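Local coordinates for protein-S-isoprenylcysteine O-methyltransferase (Tribolium castaneum, PDB 5V7P), which methylates the carboxylate of isoprenylated C-terminal cysteines on proteins, using S-adenosyl-L-methionine as the methyl donor, within the endoplasmic reticulum membrane, at residues F21-C24 / M25-Y29; F52-F56 / Y57-A61; W139-F142 / F143-Y147. All blocks are in the same frame, centred on the assembly; numbering follows the deposited sequence. Where two conformers were deposited one is given.

Contact 1: F21-C24 / M25-Y29. With UND (undecane), chain E; MPG ([(Z)-octadec-9-enyl] (2R)-2,3-bis(oxidanyl)propanoate), chain Z.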
loop_
_atom_site.group_PDB
_atom_site.type_symbol
_atom_site.label_atom_id
_atom_site.label_comp_id
_atom_site.label_asym_id
_atom_site.label_seq_id
_atom_site.Cartn_x
_atom_site.Cartn_y
_atom_site.Cartn_z
ATOM N N PHE A 21 -26.992 -1.587 -5.443
ATOM C CA PHE A 21 -27.433 -1.540 -6.833
ATOM C C PHE A 21 -28.952 -1.465 -6.915
ATOM O O PHE A 21 -29.503 -0.697 -7.712
ATOM C CB PHE A 21 -26.915 -2.762 -7.594
ATOM C CG PHE A 21 -27.499 -2.905 -8.972
ATOM C CD1 PHE A 21 -27.079 -2.086 -10.007
ATOM C CD2 PHE A 21 -28.467 -3.860 -9.232
ATOM C CE1 PHE A 21 -27.615 -2.216 -11.275
ATOM C CE2 PHE A 21 -29.005 -3.995 -10.498
ATOM C CZ PHE A 21 -28.579 -3.172 -11.520
ATOM N N VAL A 22 -29.645 -2.252 -6.090
ATOM C CA VAL A 22 -31.103 -2.194 -6.058
ATOM C C VAL A 22 -31.569 -0.834 -5.553
ATOM O O VAL A 22 -32.517 -0.248 -6.090
ATOM C CB VAL A 22 -31.660 -3.343 -5.196
ATOM C CG1 VAL A 22 -33.172 -3.216 -5.016
ATOM C CG2 VAL A 22 -31.317 -4.688 -5.822
ATOM N N ILE A 23 -30.912 -0.310 -4.515
ATOM C CA ILE A 23 -31.313 0.976 -3.948
ATOM C C ILE A 23 -31.185 2.078 -4.992
ATOM O O ILE A 23 -32.100 2.889 -5.183
ATOM C CB ILE A 23 -30.481 1.290 -2.690
ATOM C CG1 ILE A 23 -30.742 0.237 -1.608
ATOM C CG2 ILE A 23 -30.807 2.689 -2.160
ATOM C CD1 ILE A 23 -29.805 0.323 -0.424
ATOM N N CYS A 24 -30.043 2.128 -5.681
ATOM C CA CYS A 24 -29.828 3.177 -6.672
ATOM C C CYS A 24 -30.763 3.014 -7.864
ATOM O O CYS A 24 -31.265 4.007 -8.401
ATOM C CB CYS A 24 -28.368 3.178 -7.124
ATOM S SG CYS A 24 -27.200 3.624 -5.815
ATOM N N MET A 25 -31.007 1.773 -8.296
ATOM C CA MET A 25 -31.985 1.544 -9.355
ATOM C C MET A 25 -33.352 2.082 -8.954
ATOM O O MET A 25 -34.031 2.737 -9.754
ATOM C CB MET A 25 -32.076 0.051 -9.678
ATOM C CG MET A 25 -30.886 -0.503 -10.451
ATOM S SD MET A 25 -30.741 0.150 -12.128
ATOM C CE MET A 25 -32.233 -0.480 -12.889
ATOM N N PHE A 26 -33.771 1.816 -7.715
ATOM C CA PHE A 26 -35.055 2.321 -7.239
ATOM C C PHE A 26 -35.069 3.844 -7.214
ATOM O O PHE A 26 -36.035 4.476 -7.654
ATOM C CB PHE A 26 -35.354 1.767 -5.842
ATOM C CG PHE A 26 -36.046 0.428 -5.839
ATOM C CD1 PHE A 26 -37.095 0.163 -6.703
ATOM C CD2 PHE A 26 -35.654 -0.562 -4.950
ATOM C CE1 PHE A 26 -37.731 -1.064 -6.689
ATOM C CE2 PHE A 26 -36.286 -1.791 -4.933
ATOM C CZ PHE A 26 -37.326 -2.040 -5.803
ATOM N N ASN A 27 -34.000 4.453 -6.696
ATOM C CA ASN A 27 -33.960 5.907 -6.588
ATOM C C ASN A 27 -33.937 6.578 -7.954
ATOM O O ASN A 27 -34.409 7.712 -8.093
ATOM C CB ASN A 27 -32.742 6.335 -5.772
ATOM C CG ASN A 27 -32.887 6.013 -4.301
ATOM O OD1 ASN A 27 -33.841 5.352 -3.888
ATOM N ND2 ASN A 27 -31.936 6.476 -3.499
ATOM N N HIS A 28 -33.398 5.903 -8.969
ATOM C CA HIS A 28 -33.321 6.501 -10.296
ATOM C C HIS A 28 -34.671 6.461 -11.000
ATOM O O HIS A 28 -35.121 7.469 -11.556
ATOM C CB HIS A 28 -32.262 5.783 -11.130
ATOM C CG HIS A 28 -32.207 6.243 -12.554
ATOM N ND1 HIS A 28 -31.968 7.554 -12.902
ATOM C CD2 HIS A 28 -32.370 5.567 -13.716
ATOM C CE1 HIS A 28 -31.981 7.666 -14.219
ATOM N NE2 HIS A 28 -32.222 6.476 -14.736
ATOM N N TYR A 29 -35.333 5.302 -10.983
ATOM C CA TYR A 29 -36.602 5.156 -11.685
ATOM C C TYR A 29 -37.722 5.972 -11.049
ATOM O O TYR A 29 -38.711 6.270 -11.728
ATOM C CB TYR A 29 -36.981 3.672 -11.749
ATOM C CG TYR A 29 -38.439 3.415 -12.065
ATOM C CD1 TYR A 29 -38.905 3.440 -13.374
ATOM C CD2 TYR A 29 -39.350 3.143 -11.053
ATOM C CE1 TYR A 29 -40.237 3.204 -13.665
ATOM C CE2 TYR A 29 -40.682 2.907 -11.333
ATOM C CZ TYR A 29 -41.120 2.938 -12.640
ATOM O OH TYR A 29 -42.447 2.702 -12.922
HETATM C C1 UND E . -24.452 0.157 -11.339
HETATM C C2 UND E . -25.266 1.214 -10.596
HETATM C C3 UND E . -26.587 1.447 -11.323
HETATM C C4 UND E . -27.322 2.623 -10.685
HETATM C C5 UND E . -28.530 2.996 -11.544
HETATM C C6 UND E . -28.094 3.925 -12.675
HETATM C C7 UND E . -29.200 4.005 -13.726
HETATM C C8 UND E . -28.982 5.237 -14.600
HETATM C C9 UND E . -29.014 4.842 -16.076
HETATM C C10 UND E . -28.983 6.106 -16.934
HETATM C C11 UND E . -28.489 5.766 -18.338
HETATM C C2 MPG Z . -34.731 -1.582 -0.773
HETATM C C3 MPG Z . -33.391 -2.090 -1.299
HETATM C C4 MPG Z . -32.768 -3.034 -0.274
HETATM C C5 MPG Z . -33.478 -4.385 -0.343
HETATM C C6 MPG Z . -32.550 -5.482 0.170
HETATM C C7 MPG Z . -32.535 -6.637 -0.829
HETATM C C8 MPG Z . -31.794 -6.209 -2.094
HETATM C C9 MPG Z . -31.847 -7.340 -3.119
HETATM C C10 MPG Z . -31.029 -8.368 -3.019
HETATM C C11 MPG Z . -30.017 -8.439 -1.879
HETATM O O1 MPG Z . -35.476 0.413 -1.847
HETATM C C1 MPG Z . -34.724 -0.056 -0.765
HETATM C CXD MPG Z . -36.244 2.450 -0.553
HETATM O O2 MPG Z . -37.463 3.045 -0.210
HETATM C C21 MPG Z . -35.362 3.479 -1.255
HETATM O O3 MPG Z . -34.622 2.863 -2.272
HETATM O O4 MPG Z . -37.613 1.083 -1.896
HETATM C CX3 MPG Z . -36.518 1.271 -1.483
#
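Met25 lies beside Phe21, one helical turn further along the transmembrane helix 4-29, and rests its CG on a face of the Phe21 ring. Met25 CG stands 3.8 Å from the Phe21 ring centroid, a CH-pi contact displaced toward the rim at CZ. Bends at chi2 and chi3 (-67° and -64°) fold the methionine back, and Met25 SD takes an oblique Met-aromatic position 4.6 Å from the Phe21 centroid. From there Met25 SD also meets undecane C5 at 3.7 Å.

The tightly packed side of the helix is carried by Ile23, Cys24 and Asn27. Cys24 is buried against Val76, Leu77 and Tyr80 of helix 59-84, while Ile23 leans on Ile41 and Tyr45 of helix 35-56. Asn27, alongside Ile23, is gripped at both ends of its amide: ND2 bonds to Asn38, and Asn27 OD1 accepts a hydrogen bond from O3 of the MPG lipid at 3.1 Å. These two bonds fix the amide's rotation.

Phe21, Met25, Phe26 and His28 lie toward the surface. Undecane meets three of them, running from the edge of the Phe21 ring past Met25 to a face of the His28 imidazole, where its C8 is 3.5 Å from His28 NE2. On another flank, Val22 CG1 touches Phe26 CE2 at 3.4 Å, and Phe26 CD2 lies 3.3 Å from MPG O1, in an oblique approach. Regular backbone bonds, such as Phe26 N to Val22 O at 2.9 Å, continue beneath both flanks.

The chemistry is therefore divided: thioether, aromatic and aliphatic groups offer alkyl chains dispersion contacts, whereas the amide of Asn27 gives the polar head of MPG a hydrogen-bonding partner, consistent with a helix that faces lipid.

Contact 2: F52-F56 / Y57-A61; sequences FLKFF and YNEFA. With MPG ([(Z)-octadec-9-enyl] (2R)-2,3-bis(oxidanyl)propanoate), chain T.
Tyr57 follows directly on helix 35-56 and lies alongside Leu53, pointing the same way. Tyr57 CB passes 3.5 Å from Leu53 O, the acceptor of a weak bond from Tyr57 N. CG and CD1 skirt the peptide of Phe56, and CD2 again nears Leu53 O. Farther out, Tyr57 CE2 receives Leu53 CD2 at 3.7 Å, the methyl lying in the ring plane at its edge. At the tip, Tyr57 OH comes within 3.1 Å of C10 in the MPG chain, whose C8 also touches Phe56 CD2 at 3.6 Å.

Across the turn, Lys54 NZ forms a salt bridge with Glu59 OE2 at 3.2 Å, approaching from above the carboxylate plane. Lys54 bends at chi2 and chi4 and Glu59 at chi2, which brings the charged ends together, and Lys54 also makes a cation-pi contact with Phe62. Asn58 is the N-cap of the next helix, Asn58 OD1 accepting from Ala61 N at 3.1 Å.

The arrangement is a tight interhelical turn at the predicted cytoplasmic end of a transmembrane hairpin. The Tyr57 side chain packs on Phe62 and Ala65 of helix 59-84 and on Ile8, Gln11 and Ser12 of helix 4-29.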
loop_
_atom_site.group_PDB
_atom_site.type_symbol
_atom_site.label_atom_id
_atom_site.label_comp_id
_atom_site.label_asym_id
_atom_site.label_seq_id
_atom_site.Cartn_x
_atom_site.Cartn_y
_atom_site.Cartn_z
ATOM N N PHE A 52 -26.192 -6.298 10.362
ATOM C CA PHE A 52 -26.419 -7.669 9.915
ATOM C C PHE A 52 -25.104 -8.431 9.806
ATOM O O PHE A 52 -25.050 -9.632 10.098
ATOM C CB PHE A 52 -27.155 -7.677 8.575
ATOM C CG PHE A 52 -28.654 -7.665 8.706
ATOM C CD1 PHE A 52 -29.334 -8.800 9.120
ATOM C CD2 PHE A 52 -29.384 -6.526 8.405
ATOM C CE1 PHE A 52 -30.711 -8.796 9.238
ATOM C CE2 PHE A 52 -30.762 -6.518 8.522
ATOM C CZ PHE A 52 -31.426 -7.655 8.938
ATOM N N LEU A 53 -24.031 -7.753 9.390
ATOM C CA LEU A 53 -22.738 -8.418 9.280
ATOM C C LEU A 53 -22.138 -8.690 10.653
ATOM O O LEU A 53 -21.593 -9.773 10.894
ATOM C CB LEU A 53 -21.782 -7.575 8.435
ATOM C CG LEU A 53 -22.078 -7.472 6.935
ATOM C CD1 LEU A 53 -21.047 -6.578 6.259
ATOM C CD2 LEU A 53 -22.098 -8.840 6.270
ATOM N N LYS A 54 -22.228 -7.720 11.564
ATOM C CA LYS A 54 -21.697 -7.927 12.906
ATOM C C LYS A 54 -22.400 -9.080 13.608
ATOM O O LYS A 54 -21.816 -9.720 14.491
ATOM C CB LYS A 54 -21.831 -6.646 13.730
ATOM C CG LYS A 54 -21.150 -6.720 15.088
ATOM C CD LYS A 54 -20.045 -5.681 15.233
ATOM C CE LYS A 54 -19.019 -6.102 16.279
ATOM N NZ LYS A 54 -17.911 -6.908 15.687
ATOM N N PHE A 55 -23.642 -9.368 13.223
ATOM C CA PHE A 55 -24.386 -10.453 13.851
ATOM C C PHE A 55 -23.960 -11.814 13.310
ATOM O O PHE A 55 -23.910 -12.792 14.061
ATOM C CB PHE A 55 -25.886 -10.242 13.640
ATOM C CG PHE A 55 -26.738 -11.330 14.220
ATOM C CD1 PHE A 55 -26.984 -11.382 15.581
ATOM C CD2 PHE A 55 -27.299 -12.298 13.403
ATOM C CE1 PHE A 55 -27.770 -12.381 16.119
ATOM C CE2 PHE A 55 -28.087 -13.301 13.934
ATOM C CZ PHE A 55 -28.323 -13.343 15.294
ATOM N N PHE A 56 -23.645 -11.893 12.017
ATOM C CA PHE A 56 -23.326 -13.162 11.377
ATOM C C PHE A 56 -21.840 -13.492 11.368
ATOM O O PHE A 56 -21.473 -14.599 10.960
ATOM C CB PHE A 56 -23.839 -13.161 9.929
ATOM C CG PHE A 56 -25.326 -13.345 9.799
ATOM C CD1 PHE A 56 -26.045 -14.055 10.747
ATOM C CD2 PHE A 56 -26.003 -12.813 8.714
ATOM C CE1 PHE A 56 -27.403 -14.226 10.618
ATOM C CE2 PHE A 56 -27.365 -12.982 8.584
ATOM C CZ PHE A 56 -28.063 -13.690 9.540
ATOM N N TYR A 57 -20.982 -12.577 11.799
ATOM C CA TYR A 57 -19.547 -12.792 11.754
ATOM C C TYR A 57 -18.936 -12.506 13.115
ATOM O O TYR A 57 -19.428 -11.665 13.872
ATOM C CB TYR A 57 -18.878 -11.906 10.696
ATOM C CG TYR A 57 -19.189 -12.318 9.279
ATOM C CD1 TYR A 57 -18.809 -13.563 8.805
ATOM C CD2 TYR A 57 -19.851 -11.460 8.409
ATOM C CE1 TYR A 57 -19.083 -13.948 7.518
ATOM C CE2 TYR A 57 -20.129 -11.839 7.112
ATOM C CZ TYR A 57 -19.740 -13.085 6.671
ATOM O OH TYR A 57 -20.007 -13.478 5.381
ATOM N N ASN A 58 -17.860 -13.225 13.419
ATOM C CA ASN A 58 -17.075 -12.937 14.605
ATOM C C ASN A 58 -16.155 -11.751 14.322
ATOM O O ASN A 58 -16.191 -11.145 13.246
ATOM C CB ASN A 58 -16.299 -14.178 15.046
ATOM C CG ASN A 58 -15.233 -14.594 14.050
ATOM O OD1 ASN A 58 -15.238 -14.168 12.897
ATOM N ND2 ASN A 58 -14.316 -15.446 14.494
ATOM N N GLU A 59 -15.319 -11.408 15.302
ATOM C CA GLU A 59 -14.488 -10.214 15.183
ATOM C C GLU A 59 -13.583 -10.287 13.958
ATOM O O GLU A 59 -13.528 -9.347 13.155
ATOM C CB GLU A 59 -13.662 -10.025 16.456
ATOM C CG GLU A 59 -14.485 -9.615 17.668
ATOM C CD GLU A 59 -15.057 -8.214 17.542
ATOM O OE1 GLU A 59 -14.465 -7.392 16.812
ATOM O OE2 GLU A 59 -16.101 -7.938 18.170
ATOM N N PHE A 60 -12.868 -11.401 13.793
ATOM C CA PHE A 60 -11.926 -11.518 12.682
ATOM C C PHE A 60 -12.637 -11.407 11.339
ATOM O O PHE A 60 -12.225 -10.633 10.468
ATOM C CB PHE A 60 -11.165 -12.841 12.775
ATOM C CG PHE A 60 -10.428 -13.203 11.516
ATOM C CD1 PHE A 60 -9.190 -12.646 11.235
ATOM C CD2 PHE A 60 -10.974 -14.101 10.611
ATOM C CE1 PHE A 60 -8.512 -12.976 10.075
ATOM C CE2 PHE A 60 -10.300 -14.434 9.450
ATOM C CZ PHE A 60 -9.067 -13.871 9.183
ATOM N N ALA A 61 -13.711 -12.178 11.152
ATOM C CA ALA A 61 -14.393 -12.201 9.862
ATOM C C ALA A 61 -15.116 -10.887 9.589
ATOM O O ALA A 61 -15.158 -10.422 8.444
ATOM C CB ALA A 61 -15.375 -13.370 9.806
HETATM C C2 MPG T . -19.634 -18.749 4.319
HETATM C C3 MPG T . -20.076 -18.633 5.779
HETATM C C4 MPG T . -21.567 -18.321 5.892
HETATM C C5 MPG T . -21.863 -16.957 5.269
HETATM C C6 MPG T . -22.729 -16.107 6.196
HETATM C C7 MPG T . -23.660 -15.235 5.354
HETATM C C8 MPG T . -23.854 -13.855 5.989
HETATM C C9 MPG T . -23.788 -12.749 4.938
HETATM C C10 MPG T . -22.729 -12.628 4.165
HETATM C C11 MPG T . -22.650 -11.525 3.114
HETATM C C12 MPG T . -23.757 -11.692 2.076
HETATM C C13 MPG T . -24.507 -10.370 1.925
HETATM O O1 MPG T . -17.664 -19.685 3.334
HETATM C C1 MPG T . -18.109 -18.746 4.270
HETATM C CXD MPG T . -16.569 -21.921 3.776
HETATM O O2 MPG T . -15.616 -22.387 4.689
HETATM C C21 MPG T . -16.254 -22.475 2.389
HETATM O O3 MPG T . -17.335 -22.234 1.531
HETATM O O4 MPG T . -15.545 -19.816 4.052
HETATM C CX3 MPG T . -16.530 -20.396 3.736
#

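Contact 3: W139-F142 / F143-Y147. With D10 (decane), chain J; D10 (decane), chain I.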
loop_
_atom_site.group_PDB
_atom_site.type_symbol
_atom_site.label_atom_id
_atom_site.label_comp_id
_atom_site.label_asym_id
_atom_site.label_seq_id
_atom_site.Cartn_x
_atom_site.Cartn_y
_atom_site.Cartn_z
ATOM N N TRP A 139 -9.505 15.351 -3.593
ATOM C CA TRP A 139 -10.947 15.566 -3.572
ATOM C C TRP A 139 -11.276 17.053 -3.541
ATOM O O TRP A 139 -12.188 17.506 -4.240
ATOM C CB TRP A 139 -11.574 14.868 -2.366
ATOM C CG TRP A 139 -11.295 13.405 -2.277
ATOM C CD1 TRP A 139 -10.801 12.597 -3.261
ATOM C CD2 TRP A 139 -11.489 12.570 -1.131
ATOM N NE1 TRP A 139 -10.678 11.309 -2.796
ATOM C CE2 TRP A 139 -11.093 11.267 -1.490
ATOM C CE3 TRP A 139 -11.959 12.798 0.165
ATOM C CZ2 TRP A 139 -11.154 10.197 -0.601
ATOM C CZ3 TRP A 139 -12.020 11.735 1.047
ATOM C CH2 TRP A 139 -11.618 10.451 0.659
ATOM N N VAL A 140 -10.549 17.827 -2.731
ATOM C CA VAL A 140 -10.853 19.248 -2.616
ATOM C C VAL A 140 -10.480 19.973 -3.903
ATOM O O VAL A 140 -11.202 20.870 -4.355
ATOM C CB VAL A 140 -10.150 19.861 -1.388
ATOM C CG1 VAL A 140 -10.457 19.051 -0.134
ATOM C CG2 VAL A 140 -8.650 19.968 -1.606
ATOM N N GLU A 141 -9.359 19.595 -4.522
ATOM C CA GLU A 141 -8.996 20.200 -5.798
ATOM C C GLU A 141 -10.100 19.991 -6.822
ATOM O O GLU A 141 -10.528 20.936 -7.495
ATOM C CB GLU A 141 -7.677 19.627 -6.321
ATOM C CG GLU A 141 -7.274 20.231 -7.666
ATOM C CD GLU A 141 -6.019 19.633 -8.259
ATOM O OE1 GLU A 141 -5.354 18.828 -7.577
ATOM O OE2 GLU A 141 -5.703 19.968 -9.418
ATOM N N PHE A 142 -10.575 18.751 -6.956
ATOM C CA PHE A 142 -11.619 18.464 -7.931
ATOM C C PHE A 142 -12.830 19.362 -7.715
ATOM O O PHE A 142 -13.275 20.054 -8.638
ATOM C CB PHE A 142 -12.024 16.991 -7.854
ATOM C CG PHE A 142 -13.133 16.621 -8.803
ATOM C CD1 PHE A 142 -12.849 16.234 -10.103
ATOM C CD2 PHE A 142 -14.457 16.671 -8.399
ATOM C CE1 PHE A 142 -13.865 15.900 -10.981
ATOM C CE2 PHE A 142 -15.476 16.339 -9.272
ATOM C CZ PHE A 142 -15.180 15.952 -10.564
ATOM N N PHE A 143 -13.363 19.383 -6.492
ATOM C CA PHE A 143 -14.616 20.084 -6.243
ATOM C C PHE A 143 -14.443 21.599 -6.220
ATOM O O PHE A 143 -15.366 22.324 -6.601
ATOM C CB PHE A 143 -15.237 19.593 -4.936
ATOM C CG PHE A 143 -15.825 18.218 -5.041
ATOM C CD1 PHE A 143 -17.019 18.016 -5.712
ATOM C CD2 PHE A 143 -15.175 17.125 -4.496
ATOM C CE1 PHE A 143 -17.559 16.752 -5.826
ATOM C CE2 PHE A 143 -15.709 15.859 -4.605
ATOM C CZ PHE A 143 -16.904 15.671 -5.274
ATOM N N ILE A 144 -13.285 22.097 -5.785
ATOM C CA ILE A 144 -13.002 23.522 -5.933
ATOM C C ILE A 144 -12.856 23.873 -7.408
ATOM O O ILE A 144 -13.408 24.873 -7.883
ATOM C CB ILE A 144 -11.747 23.912 -5.127
ATOM C CG1 ILE A 144 -12.049 23.839 -3.627
ATOM C CG2 ILE A 144 -11.266 25.319 -5.509
ATOM C CD1 ILE A 144 -10.866 24.170 -2.722
ATOM N N GLU A 145 -12.118 23.051 -8.156
ATOM C CA GLU A 145 -11.933 23.310 -9.580
ATOM C C GLU A 145 -13.228 23.105 -10.355
ATOM O O GLU A 145 -13.492 23.819 -11.328
ATOM C CB GLU A 145 -10.832 22.413 -10.142
ATOM C CG GLU A 145 -9.427 22.844 -9.756
ATOM C CD GLU A 145 -8.372 21.869 -10.230
ATOM O OE1 GLU A 145 -8.740 20.761 -10.674
ATOM O OE2 GLU A 145 -7.172 22.207 -10.158
ATOM N N THR A 146 -14.041 22.125 -9.950
ATOM C CA THR A 146 -15.300 21.894 -10.644
ATOM C C THR A 146 -16.313 22.994 -10.356
ATOM O O THR A 146 -17.219 23.217 -11.166
ATOM C CB THR A 146 -15.872 20.521 -10.268
ATOM O OG1 THR A 146 -16.542 19.960 -11.402
ATOM C CG2 THR A 146 -16.856 20.607 -9.096
ATOM N N TYR A 147 -16.172 23.690 -9.227
ATOM C CA TYR A 147 -17.051 24.812 -8.924
ATOM C C TYR A 147 -16.682 26.037 -9.754
ATOM O O TYR A 147 -17.556 26.680 -10.345
ATOM C CB TYR A 147 -16.988 25.130 -7.429
ATOM C CG TYR A 147 -17.832 26.311 -7.007
ATOM C CD1 TYR A 147 -19.212 26.202 -6.902
ATOM C CD2 TYR A 147 -17.247 27.533 -6.704
ATOM C CE1 TYR A 147 -19.986 27.279 -6.512
ATOM C CE2 TYR A 147 -18.012 28.616 -6.314
ATOM C CZ TYR A 147 -19.380 28.483 -6.219
ATOM O OH TYR A 147 -20.144 29.561 -5.832
HETATM C C1 D10 J . -15.893 11.822 -1.382
HETATM C C2 D10 J . -15.488 10.481 -0.772
HETATM C C3 D10 J . -14.678 9.667 -1.780
HETATM C C4 D10 J . -14.257 8.352 -1.127
HETATM C C5 D10 J . -13.418 7.525 -2.099
HETATM C C6 D10 J . -12.922 6.272 -1.379
HETATM C C7 D10 J . -12.145 5.389 -2.351
HETATM C C8 D10 J . -11.336 4.355 -1.567
HETATM C C9 D10 J . -12.285 3.374 -0.882
HETATM C C3 D10 I . -13.998 14.318 3.531
HETATM C C4 D10 I . -13.750 15.696 2.924
HETATM C C5 D10 I . -14.212 15.714 1.467
HETATM C C6 D10 I . -13.963 17.097 0.871
HETATM C C7 D10 I . -14.437 17.123 -0.581
HETATM C C8 D10 I . -14.388 18.555 -1.107
#
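Aromatic contacts join Phe142 to Phe143, adjacent residues whose rings meet edge-to-face. The planes stand at 84°, with centroids 5.1 Å apart, and Phe142 CD2 is poised over the centre of the Phe143 ring. Different first torsions bring the neighbours together: Phe142 holds CG anti to its nitrogen (chi1 178°), Phe143 anti to its carbonyl carbon (chi1 -73°). The edge of Phe143 in turn faces Trp139 O, with Phe143 CD2 at 3.0 Å. Phe92 touches both phenylalanine rings and meets Trp139 edge-to-face, extending the T-shaped pair into an aromatic cluster.

The polar contacts centre on two buried acids one turn apart, Glu141 and Glu145, whose extended chains bring their carboxylates together with planes nearly perpendicular. Glu141 OE2 and Glu145 OE2 are 2.8 Å apart, close enough that one acid is probably protonated. Both groups have further partners: Glu141 OE2 accepts from Leu230 N, and Glu145 OE1 forms a salt bridge with Lys153. Thr146 OG1 is hydrogen-bonded to Asn88, and Trp139 NE1 to Tyr95.

Backbone bonds run i to i+4 throughout, including Phe143 N to Trp139 O at 3.2 Å and Ile144 N to Val140 O at 2.8 Å.

Alkyl contacts flank the indole. One decane crosses a face of the Trp139 indole with C3 above the plane, and its C4 lies 3.6 Å from Trp139 CZ2, while another lies at the indole edge and reaches Phe143 CD2 with C8 at 3.8 Å.

Together these features describe a lipid-facing transmembrane helix whose aromatic cluster meets alkane and whose buried acid pair bonds to neighbouring protein, tying helix 129-148 to the short helix 150-153 and to the loop at Asn228 to Leu230 that leads into helix 231-258.

In the fold
The three contacts follow one another along the chain in the all-helical membrane fold. Contact 1 lies near the end of helix 4-29, contact 2 joins helix 35-56 to helix 59-84, and contact 3 belongs to helix 129-148. The centres of contacts 1 and 2 are about 27 Å apart, as are those of 1 and 3, while the centres of 2 and 3 are separated by about 37 Å; none touch. Contact 2 marks the predicted cytoplasmic side, whereas contacts 1 and 3 approach the predicted lumenal ends of their helices. All three line sites for bound lipid or alkane away from the residues that bind S-adenosyl-L-methionine, so they belong to the lipid-contacting part of the fold and not to the cofactor site.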